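Long-range contact in maltose operon transcriptional repressor (PDB 3HCW), which probably represses transcription of the maltose operon in Staphylococcus aureus, its C-terminal fragment having a periplasmic-binding-protein-like fold: residues P238-I243 and R282-R287. Sequence-based numbering, arbitrary orientation.
Sequences PPQTCI and RKSTQR
Arg282 runs along the backbone of Pro239-Gln240, its backbone N bonded to the Thr241 hydroxyl and its NH1 to Gln240 O. The bond from Arg282 N to Thr241 OG1 is nearly straight (2.8 Å, 169°). From there Arg282 CB lies 3.5 Å from Gln240 O, and CG passes the same oxygen. Arg282 CD also lies against Pro239 CB, at 3.9 Å. The chain, extended from CG to NE, carries the guanidinium past the carbonyl, and the turn about NE (chi4 85°) swings Arg282 NH1 back to meet Gln240 O at 2.7 Å, in the guanidinium plane and nearly along the C=O axis. In one of two conformers Cys242 SG sits at the same edge, 3.2 Å from Arg282 NH1, which also forms a salt bridge with Asp229.

Beyond the arginine, the 3-10 turn at Lys283-Ser284 sets Ser284 against Pro239 O and Thr241 N. Ser284 OG, held between its backbone N and carbonyl carbon (chi1 71°), accepts the Thr241 N-H at 2.9 Å and also bonds Thr224 O. Ser284 N adds a weak bond to Pro239 O. Thr241 and Thr285 cross at about a right angle, their OG1 atoms 2.6 Å apart in a hydrogen bond; His125 of helix 115-129 is a second partner for Thr285 OG1.

The contact fastens the loop that follows strand 272-280 to the chain leading into and along strand 241-244, its antiparallel neighbour in the sheet. Ser284 OG serves Thr241 N, Thr241 OG1 serves Arg282 N, and the partly exposed Arg282 serves Gln240 O; the nearby Asp229 carboxylate would be expected to offset the arginine's charge.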
loop_
_atom_site.group_PDB
_atom_site.type_symbol
_atom_site.label_atom_id
_atom_site.label_comp_id
_atom_site.label_asym_id
_atom_site.label_seq_id
_atom_site.Cartn_x
_atom_site.Cartn_y
_atom_site.Cartn_z
ATOM N N PRO A 238 -16.071 7.471 -1.232
ATOM C CA PRO A 238 -15.733 8.559 -0.293
ATOM C C PRO A 238 -14.892 8.047 0.890
ATOM O O PRO A 238 -14.766 6.832 1.049
ATOM C CB PRO A 238 -17.109 8.997 0.218
ATOM C CG PRO A 238 -17.883 7.720 0.269
ATOM C CD PRO A 238 -17.407 6.913 -0.947
ATOM N N PRO A 239 -14.292 8.958 1.705
ATOM C CA PRO A 239 -13.585 8.487 2.900
ATOM C C PRO A 239 -14.390 7.480 3.714
ATOM O O PRO A 239 -15.587 7.668 3.931
ATOM C CB PRO A 239 -13.365 9.770 3.690
ATOM C CG PRO A 239 -13.110 10.772 2.609
ATOM C CD PRO A 239 -14.168 10.422 1.571
ATOM N N GLN A 240 -13.727 6.411 4.138
ATOM C CA GLN A 240 -14.436 5.274 4.717
ATOM C C GLN A 240 -14.356 5.171 6.228
ATOM O O GLN A 240 -13.278 5.318 6.835
ATOM C CB GLN A 240 -13.972 3.968 4.072
ATOM C CG GLN A 240 -14.281 3.896 2.570
ATOM C CD GLN A 240 -15.747 3.699 2.305
ATOM O OE1 GLN A 240 -16.390 2.882 2.955
ATOM N NE2 GLN A 240 -16.291 4.443 1.346
ATOM N N THR A 241 -15.522 4.920 6.815
ATOM C CA THR A 241 -15.640 4.524 8.201
ATOM C C THR A 241 -15.031 3.136 8.329
ATOM O O THR A 241 -15.307 2.235 7.515
ATOM C CB THR A 241 -17.096 4.551 8.631
ATOM O OG1 THR A 241 -17.551 5.913 8.643
ATOM C CG2 THR A 241 -17.290 3.952 10.000
ATOM N N CYS A 242 -14.173 2.988 9.334
ATOM C CA CYS A 242 -13.481 1.726 9.535
ATOM C C CYS A 242 -12.950 1.523 10.931
ATOM O O CYS A 242 -12.849 2.453 11.742
ATOM C CB CYS A 242 -12.362 1.505 8.504
ATOM S SG CYS A 242 -11.445 2.956 8.078
ATOM N N ILE A 243 -12.678 0.256 11.210
ATOM C CA ILE A 243 -12.100 -0.167 12.457
ATOM C C ILE A 243 -10.586 -0.200 12.287
ATOM O O ILE A 243 -10.061 -0.938 11.443
ATOM C CB ILE A 243 -12.599 -1.579 12.848
ATOM C CG1 ILE A 243 -14.128 -1.609 13.000
ATOM C CG2 ILE A 243 -11.914 -2.043 14.121
ATOM C CD1 ILE A 243 -14.675 -0.808 14.211
ATOM N N ARG A 282 -16.102 8.176 9.397
ATOM C CA ARG A 282 -15.835 9.068 8.269
ATOM C C ARG A 282 -17.123 9.297 7.466
ATOM O O ARG A 282 -18.205 8.922 7.912
ATOM C CB ARG A 282 -14.692 8.518 7.398
ATOM C CG ARG A 282 -13.341 8.403 8.119
ATOM C CD ARG A 282 -12.150 8.497 7.164
ATOM N NE ARG A 282 -10.880 8.382 7.896
ATOM C CZ ARG A 282 -10.302 7.222 8.218
ATOM N NH1 ARG A 282 -10.860 6.066 7.854
ATOM N NH2 ARG A 282 -9.171 7.212 8.907
ATOM N N LYS A 283 -16.999 9.891 6.279
ATOM C CA LYS A 283 -18.153 10.297 5.464
ATOM C C LYS A 283 -19.083 9.133 5.046
ATOM O O LYS A 283 -20.302 9.309 4.965
ATOM C CB LYS A 283 -17.660 11.113 4.248
ATOM C CG LYS A 283 -18.648 11.290 3.075
ATOM C CD LYS A 283 -19.812 12.247 3.388
ATOM C CE LYS A 283 -19.442 13.701 3.148
ATOM N NZ LYS A 283 -20.549 14.619 3.537
ATOM N N SER A 284 -18.523 7.938 4.851
ATOM C CA SER A 284 -19.284 6.824 4.282
ATOM C C SER A 284 -20.379 6.253 5.186
ATOM O O SER A 284 -21.207 5.485 4.725
ATOM C CB SER A 284 -18.349 5.717 3.820
ATOM O OG SER A 284 -17.769 5.057 4.924
ATOM N N THR A 285 -20.377 6.614 6.466
ATOM C CA THR A 285 -21.524 6.329 7.334
ATOM C C THR A 285 -22.168 7.592 7.912
ATOM O O THR A 285 -22.897 7.521 8.892
ATOM C CB THR A 285 -21.169 5.386 8.508
ATOM O OG1 THR A 285 -20.102 5.953 9.283
ATOM C CG2 THR A 285 -20.785 3.991 8.009
ATOM N N GLN A 286 -21.907 8.749 7.316
ATOM C CA GLN A 286 -22.434 10.000 7.871
ATOM C C GLN A 286 -23.446 10.660 6.947
ATOM O O GLN A 286 -23.167 10.874 5.769
ATOM C CB GLN A 286 -21.298 10.969 8.220
ATOM C CG GLN A 286 -20.632 10.645 9.557
ATOM C CD GLN A 286 -19.487 11.584 9.907
ATOM O OE1 GLN A 286 -18.733 12.032 9.034
ATOM N NE2 GLN A 286 -19.348 11.882 11.197
ATOM N N ARG A 287 -24.621 10.974 7.486
ATOM C CA ARG A 287 -25.665 11.646 6.713
ATOM C C ARG A 287 -25.272 13.088 6.431
ATOM O O ARG A 287 -24.725 13.775 7.297
ATOM C CB ARG A 287 -27.014 11.570 7.426
ATOM C CG ARG A 287 -27.690 10.225 7.264
ATOM C CD ARG A 287 -28.883 10.078 8.192
ATOM N NE ARG A 287 -29.208 8.675 8.440
ATOM C CZ ARG A 287 -29.923 7.900 7.626
ATOM N NH1 ARG A 287 -30.409 8.376 6.485
ATOM N NH2 ARG A 287 -30.151 6.635 7.956
#